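PDB 5K87: 2-methyl-aconitate isomerase from Shewanella oneidensis, which catalyses the cis-trans isomerization of 2-methyl-aconitate in the 2-methylcitrate route of propionate breakdown, by base-catalysed proton abstraction coupled with rotation about a C-C bond. Local coordinates for residues 224-234 with 280-288; 301-311 with 352-361. The protein carries 1 engineered substitution. One frame throughout, in Å; residues are numbered along the deposited sequence.

Interaction 1: 224-234 with 280-288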
loop_
_atom_site.group_PDB
_atom_site.type_symbol
_atom_site.label_atom_id
_atom_site.label_comp_id
_atom_site.label_asym_id
_atom_site.label_seq_id
_atom_site.Cartn_x
_atom_site.Cartn_y
_atom_site.Cartn_z
ATOM N N ILE A 224 -16.465 -8.612 -17.094
ATOM C CA ILE A 224 -17.163 -8.263 -15.862
ATOM C C ILE A 224 -18.317 -7.374 -16.323
ATOM O O ILE A 224 -18.199 -6.714 -17.354
ATOM C CB ILE A 224 -16.203 -7.526 -14.882
ATOM C CG1 ILE A 224 -16.753 -7.459 -13.447
ATOM C CG2 ILE A 224 -15.810 -6.153 -15.414
ATOM C CD1 ILE A 224 -15.649 -7.318 -12.382
ATOM N N PRO A 225 -19.451 -7.371 -15.601
ATOM C CA PRO A 225 -20.514 -6.451 -16.033
ATOM C C PRO A 225 -20.030 -5.012 -15.909
ATOM O O PRO A 225 -19.496 -4.637 -14.854
ATOM C CB PRO A 225 -21.656 -6.736 -15.051
ATOM C CG PRO A 225 -21.377 -8.094 -14.511
ATOM C CD PRO A 225 -19.887 -8.249 -14.501
ATOM N N THR A 226 -20.194 -4.226 -16.972
ATOM C CA THR A 226 -19.625 -2.890 -17.045
ATOM C C THR A 226 -20.604 -1.912 -17.679
ATOM O O THR A 226 -21.263 -2.233 -18.682
ATOM C CB THR A 226 -18.307 -2.889 -17.866
ATOM O OG1 THR A 226 -17.399 -3.847 -17.309
ATOM C CG2 THR A 226 -17.654 -1.520 -17.828
ATOM N N ILE A 227 -20.696 -0.727 -17.090
ATOM C CA ILE A 227 -21.471 0.378 -17.621
ATOM C C ILE A 227 -20.483 1.376 -18.193
ATOM O O ILE A 227 -19.638 1.889 -17.460
ATOM C CB ILE A 227 -22.240 1.083 -16.496
ATOM C CG1 ILE A 227 -23.135 0.102 -15.746
ATOM C CG2 ILE A 227 -23.042 2.239 -17.051
ATOM C CD1 ILE A 227 -23.362 0.472 -14.288
ATOM N N PHE A 228 -20.585 1.651 -19.494
ATOM C CA PHE A 228 -19.768 2.666 -20.143
ATOM C C PHE A 228 -20.607 3.903 -20.457
ATOM O O PHE A 228 -21.677 3.793 -21.057
ATOM C CB PHE A 228 -19.215 2.143 -21.473
ATOM C CG PHE A 228 -18.201 1.048 -21.334
ATOM C CD1 PHE A 228 -16.898 1.336 -20.954
ATOM C CD2 PHE A 228 -18.534 -0.263 -21.623
ATOM C CE1 PHE A 228 -15.951 0.335 -20.847
ATOM C CE2 PHE A 228 -17.597 -1.269 -21.516
ATOM C CZ PHE A 228 -16.303 -0.970 -21.129
ATOM N N ILE A 229 -20.126 5.072 -20.067
ATOM C CA ILE A 229 -20.799 6.312 -20.424
ATOM C C ILE A 229 -19.795 7.235 -21.103
ATOM O O ILE A 229 -18.590 7.027 -21.004
ATOM C CB ILE A 229 -21.434 6.972 -19.188
ATOM C CG1 ILE A 229 -20.395 7.124 -18.078
ATOM C CG2 ILE A 229 -22.619 6.138 -18.693
ATOM C CD1 ILE A 229 -21.000 7.434 -16.722
ATOM N N ASN A 230 -20.284 8.228 -21.833
ATOM C CA ASN A 230 -19.403 9.169 -22.499
ATOM C C ASN A 230 -18.838 10.179 -21.507
ATOM O O ASN A 230 -19.585 10.776 -20.726
ATOM C CB ASN A 230 -20.125 9.911 -23.619
ATOM C CG ASN A 230 -20.414 9.024 -24.814
ATOM O OD1 ASN A 230 -19.680 8.075 -25.095
ATOM N ND2 ASN A 230 -21.494 9.331 -25.526
ATOM N N ALA A 231 -17.522 10.376 -21.545
ATOM C CA ALA A 231 -16.858 11.325 -20.660
ATOM C C ALA A 231 -17.535 12.701 -20.686
ATOM O O ALA A 231 -17.752 13.318 -19.637
ATOM C CB ALA A 231 -15.392 11.457 -21.033
ATOM N N GLU A 232 -17.881 13.179 -21.879
ATOM C CA GLU A 232 -18.412 14.534 -22.018
ATOM C C GLU A 232 -19.752 14.718 -21.318
ATOM O O GLU A 232 -20.074 15.823 -20.885
ATOM C CB GLU A 232 -18.516 14.945 -23.492
ATOM C CG GLU A 232 -19.566 14.195 -24.288
ATOM C CD GLU A 232 -19.696 14.719 -25.709
ATOM O OE1 GLU A 232 -18.978 15.680 -26.055
ATOM O OE2 GLU A 232 -20.512 14.170 -26.477
ATOM N N ASP A 233 -20.523 13.642 -21.188
ATOM C CA ASP A 233 -21.803 13.708 -20.485
ATOM C C ASP A 233 -21.628 13.935 -18.984
ATOM O O ASP A 233 -22.583 14.268 -18.282
ATOM C CB ASP A 233 -22.630 12.445 -20.738
ATOM C CG ASP A 233 -23.075 12.322 -22.183
ATOM O OD1 ASP A 233 -23.002 13.328 -22.925
ATOM O OD2 ASP A 233 -23.505 11.218 -22.573
ATOM N N LEU A 234 -20.403 13.748 -18.504
ATOM C CA LEU A 234 -20.060 13.974 -17.107
ATOM C C LEU A 234 -19.212 15.227 -16.931
ATOM O O LEU A 234 -18.806 15.555 -15.815
ATOM C CB LEU A 234 -19.286 12.772 -16.565
ATOM C CG LEU A 234 -19.986 11.418 -16.634
ATOM C CD1 LEU A 234 -18.975 10.295 -16.457
ATOM C CD2 LEU A 234 -21.073 11.342 -15.578
ATOM N N HIS A 280 -18.626 -4.445 -6.036
ATOM C CA HIS A 280 -17.615 -4.971 -6.951
ATOM C C HIS A 280 -18.128 -5.077 -8.377
ATOM O O HIS A 280 -17.392 -4.846 -9.327
ATOM C CB HIS A 280 -17.185 -6.328 -6.393
ATOM C CG HIS A 280 -16.073 -7.012 -7.126
ATOM N ND1 HIS A 280 -15.044 -6.355 -7.774
ATOM C CD2 HIS A 280 -15.803 -8.333 -7.242
ATOM C CE1 HIS A 280 -14.212 -7.246 -8.286
ATOM N NE2 HIS A 280 -14.651 -8.454 -7.973
ATOM N N THR A 281 -19.400 -5.402 -8.528
ATOM C CA THR A 281 -20.005 -5.481 -9.847
ATOM C C THR A 281 -21.368 -4.797 -9.798
ATOM O O THR A 281 -22.037 -4.831 -8.763
ATOM C CB THR A 281 -20.157 -6.956 -10.303
ATOM O OG1 THR A 281 -20.874 -7.696 -9.306
ATOM C CG2 THR A 281 -18.805 -7.613 -10.496
ATOM N N PRO A 282 -21.775 -4.132 -10.887
ATOM C CA PRO A 282 -21.004 -3.886 -12.108
ATOM C C PRO A 282 -19.954 -2.810 -11.882
ATOM O O PRO A 282 -20.007 -2.074 -10.887
ATOM C CB PRO A 282 -22.064 -3.353 -13.072
ATOM C CG PRO A 282 -23.031 -2.622 -12.169
ATOM C CD PRO A 282 -23.105 -3.498 -10.943
ATOM N N LYS A 283 -19.007 -2.719 -12.807
ATOM C CA LYS A 283 -18.076 -1.602 -12.849
ATOM C C LYS A 283 -18.690 -0.454 -13.644
ATOM O O LYS A 283 -19.597 -0.664 -14.466
ATOM C CB LYS A 283 -16.774 -2.049 -13.520
ATOM C CG LYS A 283 -16.100 -3.230 -12.824
ATOM C CD LYS A 283 -15.679 -2.908 -11.393
ATOM C CE LYS A 283 -14.880 -4.048 -10.768
ATOM N NZ LYS A 283 -14.597 -3.782 -9.319
ATOM N N ILE A 284 -18.197 0.757 -13.405
ATOM C CA ILE A 284 -18.566 1.913 -14.212
ATOM C C ILE A 284 -17.311 2.561 -14.792
ATOM O O ILE A 284 -16.271 2.649 -14.126
ATOM C CB ILE A 284 -19.423 2.926 -13.407
ATOM C CG1 ILE A 284 -19.918 4.069 -14.298
ATOM C CG2 ILE A 284 -18.692 3.420 -12.157
ATOM C CD1 ILE A 284 -21.071 4.842 -13.679
ATOM N N ALA A 285 -17.408 2.986 -16.047
ATOM C CA ALA A 285 -16.284 3.549 -16.783
ATOM C C ALA A 285 -16.764 4.642 -17.716
ATOM O O ALA A 285 -17.938 4.687 -18.103
ATOM C CB ALA A 285 -15.576 2.464 -17.573
ATOM N N PHE A 286 -15.860 5.532 -18.081
ATOM C CA PHE A 286 -16.189 6.564 -19.051
ATOM C C PHE A 286 -15.189 6.588 -20.198
ATOM O O PHE A 286 -14.009 6.268 -20.016
ATOM C CB PHE A 286 -16.434 7.942 -18.409
ATOM C CG PHE A 286 -15.292 8.490 -17.589
ATOM C CD1 PHE A 286 -15.139 8.131 -16.255
ATOM C CD2 PHE A 286 -14.423 9.429 -18.122
ATOM C CE1 PHE A 286 -14.118 8.668 -15.489
ATOM C CE2 PHE A 286 -13.404 9.970 -17.355
ATOM C CZ PHE A 286 -13.254 9.586 -16.038
ATOM N N VAL A 287 -15.686 6.939 -21.386
ATOM C CA VAL A 287 -14.919 6.790 -22.618
ATOM C C VAL A 287 -14.881 8.093 -23.407
ATOM O O VAL A 287 -15.757 8.948 -23.256
ATOM C CB VAL A 287 -15.511 5.672 -23.527
ATOM C CG1 VAL A 287 -15.628 4.371 -22.757
ATOM C CG2 VAL A 287 -16.875 6.075 -24.106
ATOM N N ALA A 288 -13.871 8.234 -24.256
ATOM C CA ALA A 288 -13.758 9.398 -25.119
ATOM C C ALA A 288 -12.881 9.066 -26.314
ATOM O O ALA A 288 -12.096 8.118 -26.267
ATOM C CB ALA A 288 -13.168 10.567 -24.353
HETATM O O HOH W 1 -16.614 11.690 -24.268
#
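Phe228 carries much of the packing on one side of this strand pair: CD1, on the rim of its ring, lies 3.8 Å from Val287 CG1 and equally close to Ala285 CB. A small alanine suits the position beside such a bulky ring. From its own strand, Thr226 CG2 covers one face of the Phe228 ring near the rim. On the reverse side, Pro282, entered through a cis peptide just ahead of the strand, sets its CG against Ile227 CD1 at 3.8 Å, while Ala231 CB touches Phe286 CD2 at the edge of that ring, near its plane, at 3.7 Å. At the beginning of the pair, Ile224 sets its terminal CD1 against Thr281 CG2 and the aliphatic Lys283 CE, which it meets at 3.7 Å.

The bend in the Lys283 chain (chi2 -62°) turns its amine back toward the preceding loop. There NZ donates to His280 ND1 at 3.0 Å, weakly to His280 O, and is also hydrogen-bonded to Ser314 OG, so several partners fix a buried amine.

Behind the side chains runs a parallel ladder in which the odd-numbered residues make the bonds; at its centre Ala285 N reaches Ile227 O at 2.9 Å. The last rung, Ala231 N to Val287 O, is nearly straight at 172°, and a water bridges Val287 O to Glu232 N.

Thr226 and Phe228 face helix 324-334, whereas Pro282, Ile284 and Leu234 lean on helix 249-266. A strand pair packed between two helices is consistent with the diaminopimelate epimerase-like fold of this clan, and here it delivers Lys283, a substrate-binding residue, to the active site.

Interaction 2: 301-311 with 352-361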
loop_
_atom_site.group_PDB
_atom_site.type_symbol
_atom_site.label_atom_id
_atom_site.label_comp_id
_atom_site.label_asym_id
_atom_site.label_seq_id
_atom_site.Cartn_x
_atom_site.Cartn_y
_atom_site.Cartn_z
ATOM N N VAL A 301 1.109 10.325 -23.551
ATOM C CA VAL A 301 0.354 9.441 -24.418
ATOM C C VAL A 301 -0.197 10.316 -25.533
ATOM O O VAL A 301 -1.024 11.185 -25.289
ATOM C CB VAL A 301 -0.811 8.781 -23.656
ATOM C CG1 VAL A 301 -1.629 7.901 -24.585
ATOM C CG2 VAL A 301 -0.286 7.961 -22.483
ATOM N N ALA A 302 0.284 10.100 -26.751
ATOM C CA ALA A 302 -0.167 10.878 -27.897
ATOM C C ALA A 302 -1.515 10.366 -28.393
ATOM O O ALA A 302 -1.790 9.172 -28.321
ATOM C CB ALA A 302 0.872 10.814 -29.015
ATOM N N ALA A 303 -2.352 11.260 -28.908
ATOM C CA ALA A 303 -3.643 10.852 -29.452
ATOM C C ALA A 303 -3.466 9.753 -30.498
ATOM O O ALA A 303 -4.252 8.809 -30.562
ATOM C CB ALA A 303 -4.373 12.046 -30.044
ATOM N N GLU A 304 -2.401 9.864 -31.287
ATOM C CA GLU A 304 -2.098 8.895 -32.333
ATOM C C GLU A 304 -1.735 7.519 -31.784
ATOM O O GLU A 304 -1.760 6.527 -32.517
ATOM C CB GLU A 304 -0.951 9.404 -33.219
ATOM C CG GLU A 304 -1.279 10.645 -34.043
ATOM C CD GLU A 304 -1.372 11.916 -33.208
ATOM O OE1 GLU A 304 -0.748 11.976 -32.124
ATOM O OE2 GLU A 304 -2.076 12.854 -33.641
ATOM N N ASP A 305 -1.391 7.459 -30.500
ATOM C CA ASP A 305 -0.984 6.200 -29.879
ATOM C C ASP A 305 -2.172 5.307 -29.527
ATOM O O ASP A 305 -1.993 4.117 -29.272
ATOM C CB ASP A 305 -0.179 6.445 -28.599
ATOM C CG ASP A 305 1.159 7.117 -28.851
ATOM O OD1 ASP A 305 1.654 7.083 -29.999
ATOM O OD2 ASP A 305 1.719 7.671 -27.879
ATOM N N VAL A 306 -3.375 5.875 -29.495
ATOM C CA VAL A 306 -4.533 5.149 -28.988
ATOM C C VAL A 306 -5.736 5.256 -29.908
ATOM O O VAL A 306 -5.839 6.181 -30.722
ATOM C CB VAL A 306 -4.943 5.645 -27.578
ATOM C CG1 VAL A 306 -3.837 5.362 -26.571
ATOM C CG2 VAL A 306 -5.298 7.125 -27.618
ATOM N N ASP A 307 -6.645 4.301 -29.769
ATOM C CA ASP A 307 -7.905 4.308 -30.495
ATOM C C ASP A 307 -9.012 5.008 -29.711
ATOM O O ASP A 307 -10.001 5.457 -30.291
ATOM C CB ASP A 307 -8.330 2.877 -30.825
ATOM C CG ASP A 307 -7.350 2.183 -31.734
ATOM O OD1 ASP A 307 -7.221 2.617 -32.900
ATOM O OD2 ASP A 307 -6.709 1.208 -31.297
ATOM N N LEU A 308 -8.861 5.080 -28.390
ATOM C CA LEU A 308 -9.837 5.749 -27.525
ATOM C C LEU A 308 -9.242 5.896 -26.130
ATOM O O LEU A 308 -8.181 5.339 -25.837
ATOM C CB LEU A 308 -11.166 4.975 -27.454
ATOM C CG LEU A 308 -11.179 3.694 -26.614
ATOM C CD1 LEU A 308 -12.610 3.317 -26.284
ATOM C CD2 LEU A 308 -10.487 2.533 -27.316
ATOM N N LEU A 309 -9.923 6.659 -25.285
ATOM C CA LEU A 309 -9.573 6.796 -23.875
ATOM C C LEU A 309 -10.629 6.101 -23.042
ATOM O O LEU A 309 -11.826 6.219 -23.320
ATOM C CB LEU A 309 -9.553 8.266 -23.487
ATOM C CG LEU A 309 -8.610 9.129 -24.317
ATOM C CD1 LEU A 309 -8.619 10.545 -23.784
ATOM C CD2 LEU A 309 -7.202 8.564 -24.340
ATOM N N VAL A 310 -10.193 5.372 -22.014
ATOM C CA VAL A 310 -11.122 4.798 -21.050
ATOM C C VAL A 310 -10.581 4.965 -19.643
ATOM O O VAL A 310 -9.416 4.659 -19.374
ATOM C CB VAL A 310 -11.391 3.293 -21.289
ATOM C CG1 VAL A 310 -12.531 2.825 -20.385
ATOM C CG2 VAL A 310 -11.721 3.000 -22.757
ATOM N N ARG A 311 -11.437 5.457 -18.757
ATOM C CA ARG A 311 -11.149 5.538 -17.328
ATOM C C ARG A 311 -12.204 4.700 -16.631
ATOM O O ARG A 311 -13.370 4.740 -17.014
ATOM C CB ARG A 311 -11.255 6.983 -16.860
ATOM C CG ARG A 311 -9.930 7.712 -16.762
ATOM C CD ARG A 311 -9.149 7.748 -18.062
ATOM N NE ARG A 311 -8.004 8.640 -17.919
ATOM C CZ ARG A 311 -6.974 8.697 -18.758
ATOM N NH1 ARG A 311 -6.928 7.926 -19.836
ATOM N NH2 ARG A 311 -5.996 9.548 -18.521
ATOM N N ALA A 352 -9.156 -5.224 -32.618
ATOM C CA ALA A 352 -8.421 -4.853 -31.416
ATOM C C ALA A 352 -8.507 -3.358 -31.234
ATOM O O ALA A 352 -8.775 -2.623 -32.194
ATOM C CB ALA A 352 -6.960 -5.271 -31.522
ATOM N N VAL A 353 -8.290 -2.903 -30.005
ATOM C CA VAL A 353 -8.092 -1.491 -29.725
ATOM C C VAL A 353 -6.985 -1.321 -28.712
ATOM O O VAL A 353 -6.783 -2.173 -27.832
ATOM C CB VAL A 353 -9.362 -0.783 -29.175
ATOM C CG1 VAL A 353 -10.394 -0.565 -30.281
ATOM C CG2 VAL A 353 -9.948 -1.532 -27.969
ATOM N N ARG A 354 -6.263 -0.219 -28.838
ATOM C CA ARG A 354 -5.367 0.229 -27.792
ATOM C C ARG A 354 -6.041 1.416 -27.148
ATOM O O ARG A 354 -6.357 2.401 -27.823
ATOM C CB ARG A 354 -4.008 0.640 -28.363
ATOM C CG ARG A 354 -2.998 1.004 -27.287
ATOM C CD ARG A 354 -1.614 1.286 -27.864
ATOM N NE ARG A 354 -0.936 0.066 -28.288
ATOM C CZ ARG A 354 -0.303 -0.759 -27.459
ATOM N NH1 ARG A 354 -0.264 -0.497 -26.158
ATOM N NH2 ARG A 354 0.290 -1.849 -27.932
ATOM N N PHE A 355 -6.283 1.334 -25.848
ATOM C CA PHE A 355 -6.923 2.442 -25.165
ATOM C C PHE A 355 -5.972 3.099 -24.173
ATOM O O PHE A 355 -5.046 2.461 -23.649
ATOM C CB PHE A 355 -8.239 2.014 -24.500
ATOM C CG PHE A 355 -8.077 0.966 -23.426
ATOM C CD1 PHE A 355 -7.828 1.330 -22.107
ATOM C CD2 PHE A 355 -8.179 -0.381 -23.731
ATOM C CE1 PHE A 355 -7.683 0.362 -21.114
ATOM C CE2 PHE A 355 -8.033 -1.349 -22.743
ATOM C CZ PHE A 355 -7.783 -0.979 -21.431
ATOM N N GLY A 356 -6.204 4.380 -23.928
ATOM C CA GLY A 356 -5.436 5.117 -22.951
ATOM C C GLY A 356 -6.149 5.183 -21.616
ATOM O O GLY A 356 -7.290 5.633 -21.528
ATOM N N HIS A 357 -5.446 4.737 -20.579
ATOM C CA HIS A 357 -5.913 4.784 -19.199
ATOM C C HIS A 357 -4.957 5.693 -18.398
ATOM O O HIS A 357 -4.013 6.244 -18.964
ATOM C CB HIS A 357 -6.013 3.357 -18.630
ATOM C CG HIS A 357 -4.743 2.573 -18.697
ATOM N ND1 HIS A 357 -3.666 2.808 -17.864
ATOM C CD2 HIS A 357 -4.393 1.526 -19.483
ATOM C CE1 HIS A 357 -2.708 1.943 -18.144
ATOM N NE2 HIS A 357 -3.121 1.154 -19.120
ATOM N N PRO A 358 -5.202 5.903 -17.091
ATOM C CA PRO A 358 -4.349 6.886 -16.406
ATOM C C PRO A 358 -2.855 6.583 -16.407
ATOM O O PRO A 358 -2.067 7.522 -16.359
ATOM C CB PRO A 358 -4.918 6.893 -14.986
ATOM C CG PRO A 358 -6.363 6.625 -15.202
ATOM C CD PRO A 358 -6.369 5.551 -16.264
ATOM N N SER A 359 -2.469 5.315 -16.485
ATOM C CA SER A 359 -1.051 4.957 -16.423
ATOM C C SER A 359 -0.382 4.770 -17.785
ATOM O O SER A 359 0.805 4.446 -17.837
ATOM C CB SER A 359 -0.854 3.684 -15.588
ATOM O OG SER A 359 -1.077 3.938 -14.211
ATOM N N GLY A 360 -1.124 4.968 -18.873
ATOM C CA GLY A 360 -0.582 4.728 -20.201
ATOM C C GLY A 360 -1.576 3.995 -21.071
ATOM O O GLY A 360 -2.763 4.326 -21.075
ATOM N N THR A 361 -1.114 2.998 -21.810
ATOM C CA THR A 361 -1.994 2.354 -22.778
ATOM C C THR A 361 -2.066 0.847 -22.569
ATOM O O THR A 361 -1.211 0.261 -21.907
ATOM C CB THR A 361 -1.576 2.652 -24.233
ATOM O OG1 THR A 361 -0.406 1.897 -24.557
ATOM C CG2 THR A 361 -1.289 4.130 -24.423
#
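Leu308 and Phe355 form the apolar centre, with Leu308 CD2 resting on Phe355 CB at 3.6 Å and reaching Val353 CB. Val310 CG2 comes to the same Phe355 CB at 4.0 Å, so branched aliphatic chains of one strand flank the root of the aromatic residue on the other. A second apolar cluster gathers round Thr361, whose methyl CG2 meets Val306 CG1 at 3.6 Å and also touches Val301 CG1; threonine suits the place because OG1 also accepts a hydrogen bond from Arg354 NH1.

Gly356 lies beside Leu309 in the next strand, where a beta carbon would come within about 3.0 Å of Leu309 CD2, which explains the glycine. Its N-H and its carbonyl both bond to the same neighbouring strand, Gly356 N donating to Leu308 O and Val310 N to Gly356 O.

At the polar edge, Asp307 holds the backbone of Arg354 by two bonds: Asp307 N donates to Arg354 O at 2.7 Å, and Arg354 N to Asp307 OD2, on its anti lone pair, at 2.9 Å. With CG beside its own backbone N (chi1 -63°), the carboxylate stands where it can take that amide. At the other end Arg311 lays one guanidinium face over the His357-Pro358 peptide, Pro358 N lying 3.7 Å above its centre, and NH1 makes a weak in-plane bond to Gly356 O. NE binds Glu240 O, and Tyr293 adds a cation-pi contact. A leucine in place of Arg311 would probably leave Glu240 O without this donor and the peptide before Pro358 without its flat cover.

Val310, Val353 and Phe355 pack on helix 324-334. A type I beta turn from His357 to Gly360 leads into antiparallel strand 360-371, and strand 308-314 lies between 352-357, parallel to it, and 283-288, antiparallel.

The two contacts lie in one continuous run of strands, 225-230, 283-288, 308-314 and 352-357, with their centres about 15 Å apart. Interaction 1 joins the first two and interaction 2 the last two, each in parallel, and they come in series along the chain. The middle strands run antiparallel and join the two pairs directly, probably through hydrogen bonds from Leu309 N to Ala288 O and from Phe286 N to Arg311 O, each 2.8 Å. Both contacts present side chains to helix 324-334. That helix follows Met323, a proposed proton donor or acceptor; interaction 1 supplies the substrate-binding Lys283, while interaction 2 lies further off and probably contributes only through the shared helix and strands.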